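Local coordinates for protein putative hyaluronoglucosaminidase (PDB 6PWI) that probably hydrolyses N-acetylhexosamine linkages in glycans, as a secreted family 84 glycoside hydrolase with a predicted cell-wall anchor, at residues Lys79-Glu84 against Ala156-Leu161; Asn70-Val75 against Thr94-Gly99; Asp126-Ser131 against Asp205-Ser210; Asp198-Gly203 against Val241-Ala246. All coordinates share one frame; numbering follows the deposited sequence.

Contact 1: residues Lys79-Glu84 against Ala156-Leu161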
loop_
_atom_site.group_PDB
_atom_site.type_symbol
_atom_site.label_atom_id
_atom_site.label_comp_id
_atom_site.label_asym_id
_atom_site.label_seq_id
_atom_site.Cartn_x
_atom_site.Cartn_y
_atom_site.Cartn_z
ATOM N N LYS A 79 -3.784 -16.645 20.539
ATOM C CA LYS A 79 -4.763 -17.388 21.321
ATOM C C LYS A 79 -4.094 -18.075 22.510
ATOM O O LYS A 79 -4.632 -19.043 23.042
ATOM C CB LYS A 79 -5.454 -18.463 20.471
ATOM C CG LYS A 79 -6.137 -17.985 19.197
ATOM C CD LYS A 79 -7.271 -17.018 19.437
ATOM C CE LYS A 79 -8.490 -17.664 20.052
ATOM N NZ LYS A 79 -9.610 -16.699 20.135
ATOM N N GLY A 80 -2.920 -17.575 22.912
ATOM C CA GLY A 80 -2.181 -18.117 24.041
ATOM C C GLY A 80 -2.061 -19.641 23.996
ATOM O O GLY A 80 -2.208 -20.303 25.021
ATOM N N ILE A 81 -1.803 -20.184 22.798
ATOM C CA ILE A 81 -1.555 -21.603 22.601
ATOM C C ILE A 81 -0.059 -21.870 22.750
ATOM O O ILE A 81 0.744 -21.370 21.962
ATOM C CB ILE A 81 -2.058 -22.057 21.218
ATOM C CG1 ILE A 81 -3.563 -21.833 21.050
ATOM C CG2 ILE A 81 -1.664 -23.501 20.949
ATOM C CD1 ILE A 81 -4.081 -22.194 19.678
ATOM N N ASN A 82 0.298 -22.663 23.770
ATOM C CA ASN A 82 1.645 -23.194 23.918
ATOM C C ASN A 82 1.824 -24.334 22.922
ATOM O O ASN A 82 0.849 -24.946 22.494
ATOM C CB ASN A 82 1.914 -23.704 25.334
ATOM C CG ASN A 82 1.876 -22.612 26.380
ATOM O OD1 ASN A 82 2.805 -21.813 26.488
ATOM N ND2 ASN A 82 0.809 -22.586 27.164
ATOM N N HIS A 83 3.080 -24.614 22.568
ATOM C CA HIS A 83 3.371 -25.610 21.551
ATOM C C HIS A 83 4.567 -26.460 21.964
ATOM O O HIS A 83 5.415 -26.027 22.741
ATOM C CB HIS A 83 3.667 -24.927 20.211
ATOM C CG HIS A 83 4.927 -24.129 20.239
ATOM N ND1 HIS A 83 6.130 -24.629 19.767
ATOM C CD2 HIS A 83 5.182 -22.889 20.713
ATOM C CE1 HIS A 83 7.073 -23.724 19.934
ATOM N NE2 HIS A 83 6.513 -22.643 20.513
ATOM N N GLU A 84 4.607 -27.676 21.420
ATOM C CA GLU A 84 5.834 -28.446 21.343
ATOM C C GLU A 84 6.024 -28.874 19.891
ATOM O O GLU A 84 5.044 -29.099 19.181
ATOM C CB GLU A 84 5.812 -29.594 22.352
ATOM C CG GLU A 84 6.041 -29.111 23.773
ATOM C CD GLU A 84 6.353 -30.186 24.799
ATOM O OE1 GLU A 84 5.802 -31.302 24.673
ATOM O OE2 GLU A 84 7.149 -29.904 25.723
ATOM N N ALA A 156 -4.960 -13.652 10.184
ATOM C CA ALA A 156 -6.174 -12.888 9.975
ATOM C C ALA A 156 -7.357 -13.623 10.608
ATOM O O ALA A 156 -8.212 -12.996 11.234
ATOM C CB ALA A 156 -6.376 -12.624 8.501
ATOM N N ILE A 157 -7.383 -14.957 10.474
ATOM C CA ILE A 157 -8.501 -15.734 10.989
ATOM C C ILE A 157 -8.501 -15.672 12.516
ATOM O O ILE A 157 -9.536 -15.417 13.133
ATOM C CB ILE A 157 -8.498 -17.178 10.443
ATOM C CG1 ILE A 157 -8.761 -17.205 8.933
ATOM C CG2 ILE A 157 -9.514 -18.026 11.197
ATOM C CD1 ILE A 157 -8.792 -18.587 8.313
ATOM N N PHE A 158 -7.316 -15.865 13.109
ATOM C CA PHE A 158 -7.190 -16.008 14.552
ATOM C C PHE A 158 -7.515 -14.689 15.257
ATOM O O PHE A 158 -8.011 -14.698 16.382
ATOM C CB PHE A 158 -5.828 -16.599 14.931
ATOM C CG PHE A 158 -5.731 -18.110 14.913
ATOM C CD1 PHE A 158 -6.441 -18.873 13.994
ATOM C CD2 PHE A 158 -4.901 -18.777 15.803
ATOM C CE1 PHE A 158 -6.339 -20.256 13.978
ATOM C CE2 PHE A 158 -4.798 -20.161 15.783
ATOM C CZ PHE A 158 -5.518 -20.900 14.872
ATOM N N ASN A 159 -7.266 -13.564 14.576
ATOM C CA ASN A 159 -7.480 -12.245 15.156
ATOM C C ASN A 159 -8.971 -11.928 15.294
ATOM O O ASN A 159 -9.332 -10.953 15.950
ATOM C CB ASN A 159 -6.759 -11.142 14.374
ATOM C CG ASN A 159 -5.347 -10.895 14.858
ATOM O OD1 ASN A 159 -5.077 -10.960 16.054
ATOM N ND2 ASN A 159 -4.441 -10.610 13.938
ATOM N N GLN A 160 -9.838 -12.745 14.682
ATOM C CA GLN A 160 -11.262 -12.450 14.699
ATOM C C GLN A 160 -12.052 -13.592 15.344
ATOM O O GLN A 160 -13.278 -13.582 15.318
ATOM C CB GLN A 160 -11.758 -12.066 13.302
ATOM C CG GLN A 160 -11.759 -13.222 12.314
ATOM C CD GLN A 160 -12.095 -12.812 10.901
ATOM O OE1 GLN A 160 -13.258 -12.687 10.527
ATOM N NE2 GLN A 160 -11.065 -12.651 10.082
ATOM N N LEU A 161 -11.354 -14.560 15.950
ATOM C CA LEU A 161 -12.021 -15.673 16.611
ATOM C C LEU A 161 -12.567 -15.226 17.966
ATOM O O LEU A 161 -11.820 -14.736 18.811
ATOM C CB LEU A 161 -11.041 -16.840 16.773
ATOM C CG LEU A 161 -10.832 -17.710 15.536
ATOM C CD1 LEU A 161 -9.962 -18.916 15.861
ATOM C CD2 LEU A 161 -12.162 -18.156 14.946
#

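Contact 2: residues Asn70-Val75 against Thr94-Gly99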
loop_
_atom_site.group_PDB
_atom_site.type_symbol
_atom_site.label_atom_id
_atom_site.label_comp_id
_atom_site.label_asym_id
_atom_site.label_seq_id
_atom_site.Cartn_x
_atom_site.Cartn_y
_atom_site.Cartn_z
ATOM N N ASN A 70 8.601 -18.413 12.859
ATOM C CA ASN A 70 8.280 -17.315 13.764
ATOM C C ASN A 70 6.870 -16.784 13.501
ATOM O O ASN A 70 6.171 -16.376 14.429
ATOM C CB ASN A 70 9.310 -16.187 13.681
ATOM C CG ASN A 70 10.624 -16.536 14.352
ATOM O OD1 ASN A 70 10.646 -17.242 15.358
ATOM N ND2 ASN A 70 11.725 -16.036 13.823
ATOM N N ARG A 71 6.462 -16.800 12.228
ATOM C CA ARG A 71 5.135 -16.347 11.846
ATOM C C ARG A 71 4.058 -17.250 12.452
ATOM O O ARG A 71 3.013 -16.756 12.875
ATOM C CB ARG A 71 5.010 -16.218 10.324
ATOM C CG ARG A 71 3.754 -15.492 9.860
ATOM C CD ARG A 71 3.628 -14.073 10.386
ATOM N NE ARG A 71 3.147 -13.203 9.328
ATOM C CZ ARG A 71 2.900 -11.904 9.462
ATOM N NH1 ARG A 71 3.079 -11.314 10.631
ATOM N NH2 ARG A 71 2.473 -11.201 8.427
ATOM N N LEU A 72 4.305 -18.567 12.494
ATOM C CA LEU A 72 3.329 -19.466 13.090
ATOM C C LEU A 72 3.261 -19.223 14.595
ATOM O O LEU A 72 2.180 -19.236 15.175
ATOM C CB LEU A 72 3.661 -20.930 12.782
ATOM C CG LEU A 72 2.677 -21.936 13.385
ATOM C CD1 LEU A 72 1.379 -21.981 12.590
ATOM C CD2 LEU A 72 3.287 -23.322 13.485
ATOM N N LEU A 73 4.421 -18.985 15.211
ATOM C CA LEU A 73 4.480 -18.830 16.655
ATOM C C LEU A 73 3.761 -17.553 17.096
ATOM O O LEU A 73 3.139 -17.546 18.158
ATOM C CB LEU A 73 5.934 -18.902 17.135
ATOM C CG LEU A 73 6.646 -20.226 16.835
ATOM C CD1 LEU A 73 8.032 -20.279 17.462
ATOM C CD2 LEU A 73 5.816 -21.421 17.276
ATOM N N GLU A 74 3.834 -16.496 16.271
ATOM C CA GLU A 74 3.019 -15.296 16.413
ATOM C C GLU A 74 1.542 -15.679 16.421
ATOM O O GLU A 74 0.769 -15.215 17.257
ATOM C CB GLU A 74 3.190 -14.388 15.196
ATOM C CG GLU A 74 3.962 -13.103 15.444
ATOM C CD GLU A 74 3.807 -12.097 14.310
ATOM O OE1 GLU A 74 2.756 -11.422 14.260
ATOM O OE2 GLU A 74 4.723 -12.009 13.459
ATOM N N VAL A 75 1.157 -16.525 15.464
ATOM C CA VAL A 75 -0.235 -16.905 15.300
ATOM C C VAL A 75 -0.709 -17.684 16.525
ATOM O O VAL A 75 -1.833 -17.482 16.979
ATOM C CB VAL A 75 -0.459 -17.664 13.978
ATOM C CG1 VAL A 75 -1.769 -18.436 13.965
ATOM C CG2 VAL A 75 -0.382 -16.721 12.787
ATOM N N THR A 94 -4.132 -30.613 19.210
ATOM C CA THR A 94 -4.263 -29.801 18.007
ATOM C C THR A 94 -2.920 -29.786 17.274
ATOM O O THR A 94 -1.873 -29.649 17.902
ATOM C CB THR A 94 -4.672 -28.357 18.335
ATOM O OG1 THR A 94 -5.847 -28.336 19.148
ATOM C CG2 THR A 94 -4.917 -27.515 17.102
ATOM N N ASN A 95 -2.970 -29.903 15.942
ATOM C CA ASN A 95 -1.785 -30.026 15.105
ATOM C C ASN A 95 -1.696 -28.859 14.118
ATOM O O ASN A 95 -2.668 -28.534 13.433
ATOM C CB ASN A 95 -1.773 -31.365 14.359
ATOM C CG ASN A 95 -1.548 -32.568 15.254
ATOM O OD1 ASN A 95 -0.408 -32.961 15.503
ATOM N ND2 ASN A 95 -2.626 -33.176 15.724
ATOM N N PHE A 96 -0.505 -28.244 14.038
ATOM C CA PHE A 96 -0.166 -27.291 12.990
ATOM C C PHE A 96 0.952 -27.870 12.132
ATOM O O PHE A 96 2.059 -28.057 12.624
ATOM C CB PHE A 96 0.286 -25.959 13.594
ATOM C CG PHE A 96 -0.796 -25.234 14.352
ATOM C CD1 PHE A 96 -1.536 -24.232 13.745
ATOM C CD2 PHE A 96 -1.106 -25.580 15.660
ATOM C CE1 PHE A 96 -2.545 -23.577 14.434
ATOM C CE2 PHE A 96 -2.119 -24.928 16.348
ATOM C CZ PHE A 96 -2.834 -23.924 15.735
ATOM N N LEU A 97 0.654 -28.175 10.863
ATOM C CA LEU A 97 1.683 -28.675 9.961
ATOM C C LEU A 97 1.957 -27.630 8.881
ATOM O O LEU A 97 1.032 -27.174 8.208
ATOM C CB LEU A 97 1.262 -30.009 9.324
ATOM C CG LEU A 97 0.490 -31.023 10.175
ATOM C CD1 LEU A 97 0.363 -32.346 9.435
ATOM C CD2 LEU A 97 1.130 -31.246 11.535
ATOM N N ILE A 98 3.233 -27.256 8.724
ATOM C CA ILE A 98 3.631 -26.330 7.677
ATOM C C ILE A 98 4.589 -27.044 6.727
ATOM O O ILE A 98 5.603 -27.594 7.160
ATOM C CB ILE A 98 4.248 -25.041 8.260
ATOM C CG1 ILE A 98 3.387 -24.429 9.372
ATOM C CG2 ILE A 98 4.541 -24.039 7.151
ATOM C CD1 ILE A 98 2.001 -23.989 8.940
ATOM N N GLY A 99 4.271 -27.010 5.427
ATOM C CA GLY A 99 5.037 -27.783 4.470
ATOM C C GLY A 99 5.049 -27.157 3.083
ATOM O O GLY A 99 4.320 -26.204 2.820
#

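Contact 3: residues Asp126-Ser131 against Asp205-Ser210. With EDO (1,2-ethanediol), chain I.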
loop_
_atom_site.group_PDB
_atom_site.type_symbol
_atom_site.label_atom_id
_atom_site.label_comp_id
_atom_site.label_asym_id
_atom_site.label_seq_id
_atom_site.Cartn_x
_atom_site.Cartn_y
_atom_site.Cartn_z
ATOM N N ASP A 126 2.811 -17.496 -5.848
ATOM C CA ASP A 126 2.668 -17.490 -4.398
ATOM C C ASP A 126 1.602 -18.495 -3.947
ATOM O O ASP A 126 1.003 -18.336 -2.881
ATOM C CB ASP A 126 2.427 -16.068 -3.874
ATOM C CG ASP A 126 3.575 -15.104 -4.151
ATOM O OD1 ASP A 126 4.742 -15.524 -4.003
ATOM O OD2 ASP A 126 3.298 -13.933 -4.504
ATOM N N ALA A 127 1.389 -19.542 -4.757
ATOM C CA ALA A 127 0.287 -20.469 -4.552
ATOM C C ALA A 127 0.456 -21.222 -3.234
ATOM O O ALA A 127 1.558 -21.662 -2.900
ATOM C CB ALA A 127 0.184 -21.418 -5.721
ATOM N N HIS A 128 -0.650 -21.370 -2.498
ATOM C CA HIS A 128 -0.631 -22.128 -1.262
ATOM C C HIS A 128 -2.047 -22.559 -0.896
ATOM O O HIS A 128 -3.019 -22.046 -1.441
ATOM C CB HIS A 128 0.016 -21.311 -0.135
ATOM C CG HIS A 128 -0.770 -20.100 0.246
ATOM N ND1 HIS A 128 -0.677 -18.909 -0.450
ATOM C CD2 HIS A 128 -1.680 -19.896 1.225
ATOM C CE1 HIS A 128 -1.483 -18.021 0.095
ATOM N NE2 HIS A 128 -2.111 -18.598 1.127
ATOM N N VAL A 129 -2.134 -23.487 0.064
ATOM C CA VAL A 129 -3.380 -24.073 0.521
ATOM C C VAL A 129 -3.401 -24.014 2.043
ATOM O O VAL A 129 -2.395 -24.305 2.685
ATOM C CB VAL A 129 -3.488 -25.529 0.030
ATOM C CG1 VAL A 129 -4.602 -26.291 0.730
ATOM C CG2 VAL A 129 -3.638 -25.608 -1.483
ATOM N N VAL A 130 -4.548 -23.623 2.606
ATOM C CA VAL A 130 -4.760 -23.706 4.044
ATOM C C VAL A 130 -5.907 -24.680 4.298
ATOM O O VAL A 130 -6.983 -24.540 3.722
ATOM C CB VAL A 130 -5.034 -22.327 4.678
ATOM C CG1 VAL A 130 -5.238 -22.430 6.182
ATOM C CG2 VAL A 130 -3.927 -21.333 4.370
ATOM N N SER A 131 -5.665 -25.681 5.148
ATOM C CA SER A 131 -6.685 -26.676 5.435
ATOM C C SER A 131 -6.946 -26.752 6.936
ATOM O O SER A 131 -6.015 -26.886 7.729
ATOM C CB SER A 131 -6.298 -28.010 4.872
ATOM O OG SER A 131 -6.851 -29.053 5.651
ATOM N N ASP A 205 1.219 -8.055 6.723
ATOM C CA ASP A 205 -0.075 -8.544 7.175
ATOM C C ASP A 205 -1.036 -8.731 6.000
ATOM O O ASP A 205 -2.064 -9.379 6.163
ATOM C CB ASP A 205 -0.680 -7.653 8.265
ATOM C CG ASP A 205 -0.082 -7.847 9.655
ATOM O OD1 ASP A 205 0.611 -8.873 9.874
ATOM O OD2 ASP A 205 -0.315 -6.969 10.525
ATOM N N PHE A 206 -0.708 -8.173 4.823
ATOM C CA PHE A 206 -1.594 -8.280 3.670
ATOM C C PHE A 206 -0.868 -8.879 2.462
ATOM O O PHE A 206 -1.285 -8.694 1.320
ATOM C CB PHE A 206 -2.368 -6.974 3.455
ATOM C CG PHE A 206 -3.081 -6.520 4.702
ATOM C CD1 PHE A 206 -4.210 -7.186 5.160
ATOM C CD2 PHE A 206 -2.587 -5.460 5.453
ATOM C CE1 PHE A 206 -4.839 -6.791 6.332
ATOM C CE2 PHE A 206 -3.213 -5.071 6.629
ATOM C CZ PHE A 206 -4.337 -5.738 7.066
ATOM N N LYS A 207 0.211 -9.626 2.736
ATOM C CA LYS A 207 0.869 -10.489 1.763
ATOM C C LYS A 207 1.654 -9.680 0.730
ATOM O O LYS A 207 1.921 -10.172 -0.365
ATOM C CB LYS A 207 -0.139 -11.425 1.086
ATOM C CG LYS A 207 -0.958 -12.298 2.028
ATOM C CD LYS A 207 -1.717 -13.379 1.289
ATOM C CE LYS A 207 -2.412 -14.371 2.195
ATOM N NZ LYS A 207 -3.579 -13.767 2.876
ATOM N N MET A 208 2.035 -8.444 1.079
ATOM C CA MET A 208 2.940 -7.669 0.245
ATOM C C MET A 208 4.338 -8.284 0.317
ATOM O O MET A 208 4.691 -8.895 1.325
ATOM C CB MET A 208 2.987 -6.204 0.691
ATOM C CG MET A 208 1.764 -5.424 0.249
ATOM S SD MET A 208 1.876 -3.652 0.598
ATOM C CE MET A 208 1.178 -2.966 -0.903
ATOM N N ASN A 209 5.129 -8.119 -0.753
ATOM C CA ASN A 209 6.423 -8.779 -0.816
ATOM C C ASN A 209 7.549 -7.795 -1.137
ATOM O O ASN A 209 8.693 -8.215 -1.278
ATOM C CB ASN A 209 6.397 -10.019 -1.723
ATOM C CG ASN A 209 6.094 -9.758 -3.189
ATOM O OD1 ASN A 209 6.100 -8.617 -3.654
ATOM N ND2 ASN A 209 5.852 -10.820 -3.944
ATOM N N SER A 210 7.237 -6.493 -1.238
ATOM C CA SER A 210 8.183 -5.540 -1.798
ATOM C C SER A 210 8.125 -4.199 -1.078
ATOM O O SER A 210 7.072 -3.567 -1.021
ATOM C CB SER A 210 7.923 -5.334 -3.264
ATOM O OG SER A 210 8.191 -6.519 -3.991
HETATM C C1 EDO I . 6.808 -17.312 -9.179
HETATM O O1 EDO I . 5.843 -18.215 -9.677
HETATM C C2 EDO I . 6.509 -16.972 -7.773
HETATM O O2 EDO I . 5.659 -17.935 -7.180
HETATM O O HOH W 1 6.091 -13.592 -3.146
#

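Contact 4: residues Asp198-Gly203 against Val241-Ala246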
loop_
_atom_site.group_PDB
_atom_site.type_symbol
_atom_site.label_atom_id
_atom_site.label_comp_id
_atom_site.label_asym_id
_atom_site.label_seq_id
_atom_site.Cartn_x
_atom_site.Cartn_y
_atom_site.Cartn_z
ATOM N N ASP A 198 7.399 0.044 10.129
ATOM C CA ASP A 198 5.990 -0.094 10.445
ATOM C C ASP A 198 5.182 -0.389 9.185
ATOM O O ASP A 198 4.207 -1.133 9.258
ATOM C CB ASP A 198 5.448 1.146 11.156
ATOM C CG ASP A 198 4.201 0.859 11.973
ATOM O OD1 ASP A 198 4.231 -0.107 12.760
ATOM O OD2 ASP A 198 3.207 1.601 11.814
ATOM N N LEU A 199 5.576 0.211 8.048
ATOM C CA LEU A 199 4.897 -0.028 6.782
ATOM C C LEU A 199 5.196 -1.445 6.306
ATOM O O LEU A 199 4.300 -2.141 5.835
ATOM C CB LEU A 199 5.299 1.013 5.730
ATOM C CG LEU A 199 4.767 2.436 5.935
ATOM C CD1 LEU A 199 5.030 3.286 4.702
ATOM C CD2 LEU A 199 3.284 2.446 6.256
ATOM N N MET A 200 6.455 -1.872 6.460
ATOM C CA MET A 200 6.822 -3.234 6.107
ATOM C C MET A 200 5.991 -4.209 6.939
ATOM O O MET A 200 5.492 -5.201 6.418
ATOM C CB MET A 200 8.316 -3.495 6.308
ATOM C CG MET A 200 9.152 -3.025 5.140
ATOM S SD MET A 200 10.915 -3.418 5.317
ATOM C CE MET A 200 11.368 -2.307 6.649
ATOM N N LYS A 201 5.811 -3.889 8.221
ATOM C CA LYS A 201 5.037 -4.723 9.124
ATOM C C LYS A 201 3.581 -4.760 8.662
ATOM O O LYS A 201 2.921 -5.792 8.767
ATOM C CB LYS A 201 5.227 -4.220 10.557
ATOM C CG LYS A 201 4.587 -5.060 11.651
ATOM C CD LYS A 201 5.066 -4.673 13.044
ATOM C CE LYS A 201 4.241 -5.285 14.161
ATOM N NZ LYS A 201 2.809 -4.920 14.048
ATOM N N PHE A 202 3.097 -3.635 8.116
ATOM C CA PHE A 202 1.714 -3.535 7.684
ATOM C C PHE A 202 1.508 -4.322 6.393
ATOM O O PHE A 202 0.617 -5.165 6.322
ATOM C CB PHE A 202 1.276 -2.073 7.575
ATOM C CG PHE A 202 -0.187 -1.884 7.252
ATOM C CD1 PHE A 202 -0.605 -1.665 5.946
ATOM C CD2 PHE A 202 -1.147 -1.937 8.250
ATOM C CE1 PHE A 202 -1.950 -1.494 5.651
ATOM C CE2 PHE A 202 -2.492 -1.771 7.951
ATOM C CZ PHE A 202 -2.895 -1.541 6.654
ATOM N N GLY A 203 2.344 -4.043 5.383
ATOM C CA GLY A 203 2.302 -4.747 4.111
ATOM C C GLY A 203 2.360 -6.263 4.289
ATOM O O GLY A 203 1.716 -7.006 3.547
ATOM N N VAL A 241 16.266 -4.235 6.909
ATOM C CA VAL A 241 16.319 -5.452 6.120
ATOM C C VAL A 241 15.825 -6.631 6.962
ATOM O O VAL A 241 15.130 -7.517 6.462
ATOM C CB VAL A 241 17.734 -5.678 5.550
ATOM C CG1 VAL A 241 17.906 -7.074 4.977
ATOM C CG2 VAL A 241 18.098 -4.623 4.517
ATOM N N ASP A 242 16.165 -6.625 8.254
ATOM C CA ASP A 242 15.744 -7.683 9.153
ATOM C C ASP A 242 14.224 -7.662 9.310
ATOM O O ASP A 242 13.599 -8.725 9.340
ATOM C CB ASP A 242 16.467 -7.602 10.501
ATOM C CG ASP A 242 17.932 -8.032 10.491
ATOM O OD1 ASP A 242 18.397 -8.623 9.470
ATOM O OD2 ASP A 242 18.612 -7.778 11.514
ATOM N N VAL A 243 13.632 -6.458 9.409
ATOM C CA VAL A 243 12.181 -6.349 9.491
ATOM C C VAL A 243 11.574 -6.912 8.206
ATOM O O VAL A 243 10.589 -7.652 8.253
ATOM C CB VAL A 243 11.680 -4.922 9.797
ATOM C CG1 VAL A 243 10.168 -4.834 9.669
ATOM C CG2 VAL A 243 12.099 -4.458 11.182
ATOM N N GLY A 244 12.204 -6.580 7.071
ATOM C CA GLY A 244 11.840 -7.131 5.777
ATOM C C GLY A 244 11.849 -8.661 5.765
ATOM O O GLY A 244 10.949 -9.277 5.194
ATOM N N ILE A 245 12.873 -9.264 6.388
ATOM C CA ILE A 245 12.992 -10.714 6.412
ATOM C C ILE A 245 11.889 -11.310 7.285
ATOM O O ILE A 245 11.313 -12.332 6.928
ATOM C CB ILE A 245 14.406 -11.170 6.835
ATOM C CG1 ILE A 245 15.431 -10.895 5.729
ATOM C CG2 ILE A 245 14.408 -12.638 7.266
ATOM C CD1 ILE A 245 16.850 -10.750 6.223
ATOM N N ALA A 246 11.588 -10.661 8.414
ATOM C CA ALA A 246 10.617 -11.181 9.368
ATOM C C ALA A 246 9.192 -11.100 8.813
ATOM O O ALA A 246 8.361 -11.946 9.128
ATOM C CB ALA A 246 10.736 -10.439 10.679
#

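Contact 1: residues Lys79-Glu84 against Ala156-Leu161
With CG beside the backbone N (chi1 -56°), bends at chi2 (-62°) and chi3 (-71°) curl the K79 side chain round F158 before its last bond runs out straight toward L161. Along this curve the methylenes do the touching: K79 CG lies 3.7 Å from F158 CD2, approaching the ring obliquely, and K79 CD passes 3.9 Å from the carbonyl oxygen F158 O. The amine then reaches the loop beyond the helix, where K79 NZ gives L161 O a weak hydrogen bond of 3.2 Å and lies 3.7 Å from L161 CB; a further hydrogen bond, to G163 O, holds it in the same loop. Lysine suits this place because its aliphatic part can cover an aromatic ring while its charged end serves backbone carbonyls. I81 is a looser second neighbour of the ring, its CD1 being 4.5 Å from F158 CE2. G80 takes the positive phi of the C-prime position in a Schellman motif, which ends helix 66-78 and turns the chain toward strand 82-85. F158, near the end of helix 144-158, also packs on V75 of helix 66-78 and L166 of strand 165-175, while I81 rests on A56 of strand 55-60.

Contact 2: residues Asn70-Val75 against Thr94-Gly99
This is helix-on-sheet packing inside the N-terminal alpha/beta domain, where L72 of helix 66-78 rests on F96 and I98 of strand 94-100. The helix is the connection of a beta-alpha-beta crossover: it leads from strand 55-60 to the parallel strand 82-85 and covers one face of the mixed sheet. Strand 94-100 lies on the other flank of strand 55-60, with strand 136-141 beyond it, so the helix spans more than the two strands it connects. The alternation of the strand decides which residues take part. F96 and I98 direct their side chains to the helix, whereas L97, between them, points away and packs on V59, V136 and I89. A large apolar residue suits each of the three touching positions, since all are buried and the contact across the segments is made by hydrocarbon groups. L72 has its CG anti to the backbone N (chi1 180°), which sends it toward the sheet, and chi2 (76°) then parts the two methyls. One of them, CD1, approaches the phenyl ring obliquely, 3.9 Å from F96 CD1, and is also 4.2 Å from I98 CD1. On another side of the helix, R71 NH1 makes a salt bridge of 3.3 Å with E74 OE2, its hydrogen bond weak, the carboxylate carbon lying at the edge of the guanidinium and in its plane; R71 NE also bonds T152 of helix 144-158. The second methyl of the leucine turns to the root of the aromatic side chain, with L72 CD2 4.0 Å from F96 CB.

Contact 3: residues Asp126-Ser131 against Asp205-Ser210
Unusually, D126 and K207, the residues whose CA atoms come nearest across this contact at 9.5 Å, both have positive phi in the left-handed region although neither is glycine. At D126 the N-terminal alpha/beta domain turns a corner into strand 127-133; K207 lies in the loop leading to strand 210-213 of the catalytic barrel. Histidine suits position 128 because its in-plane N-H can hold that turn: H128 ND1 gives D126 O a nearly straight bond of 3.0 Å, which fixes the ring's rotation. D126 N donates at 3.2 Å to O2 of a 1,2-ethanediol, probably from the crystallisation liquor. K207 CE approaches the imidazole obliquely, 4.3 Å from H128 CE1; the lysine chain is extended through chi3 and turns at its last bond (chi4 71°), where NZ bonds S153 OG. D126 OD2 stays 4.1 Å from N209 ND2, with carboxylate and amide planes 76° apart. N209 ND2 donates to a water at 2.9 Å, whose link to D126 OD1 is doubtfully short. Asparagine fits here by giving to Q178 O while accepting from R180 N. The salt bridge of D126 with R180 probably keeps the carboxylate ionised; direct touching is slight, and R180, S153 and Q178 serve the polar ends.

Contact 4: residues Asp198-Gly203 against Val241-Ala246
Two helical segments of the (beta/alpha)8, or TIM, barrel expected of a family 84 catalytic domain approach until the CA atoms of M200 and G244 are 6.4 Å apart. M200 fills the joint. Its CG stands beside the backbone N (chi1 -83°) and the chain runs straight through chi2, which lays the sulfur against G244: M200 SD is 3.8 Å from G244 N and 3.9 Å from G244 CA. G244, with no side chain, lets the sulfur lie on its backbone. A bend at chi3 (-70°) then turns the methyl back toward V243. Both ends of the methionine meet the valine, M200 CB and M200 CE each lying 4.1 Å from V243 CG1, so this branch faces the open side of the bent chain. A long, flexible, apolar side chain suits such a place because it can follow the neighbouring helix, while beta-branched V243 presents it a compact hydrocarbon surface. Helix 193-204 is the connection of a beta-alpha-beta unit from strand 179-184 to 210-213, and helix 231-247 runs on toward strand 250-255. L199 and F202 pack on K433 and L436, and D198 forms a salt bridge with K433, so that helix 193-204 is held between helices 231-247 and 433-444.

How the contacts relate
Contacts 1 and 2, with centres 9 Å apart, share the packing of one alpha/beta domain: F158 CZ of contact 1 lies 4.0 Å from F96 CE1 of contact 2, so helices 66-78 and 144-158 cover the same sheet together. Contact 3, centred 14 Å from contact 2, crosses to the barrel, and a weak salt bridge of 3.3 Å from R71 NH2 to D205 OD1 ties these two together. Contact 4 lies wholly in the barrel; M208 N and G203 O, 2.9 Å apart, probably hydrogen-bond and connect it to contact 3. All four lie away from D299, the predicted proton donor, and the ethanediol of contact 3 marks no annotated site.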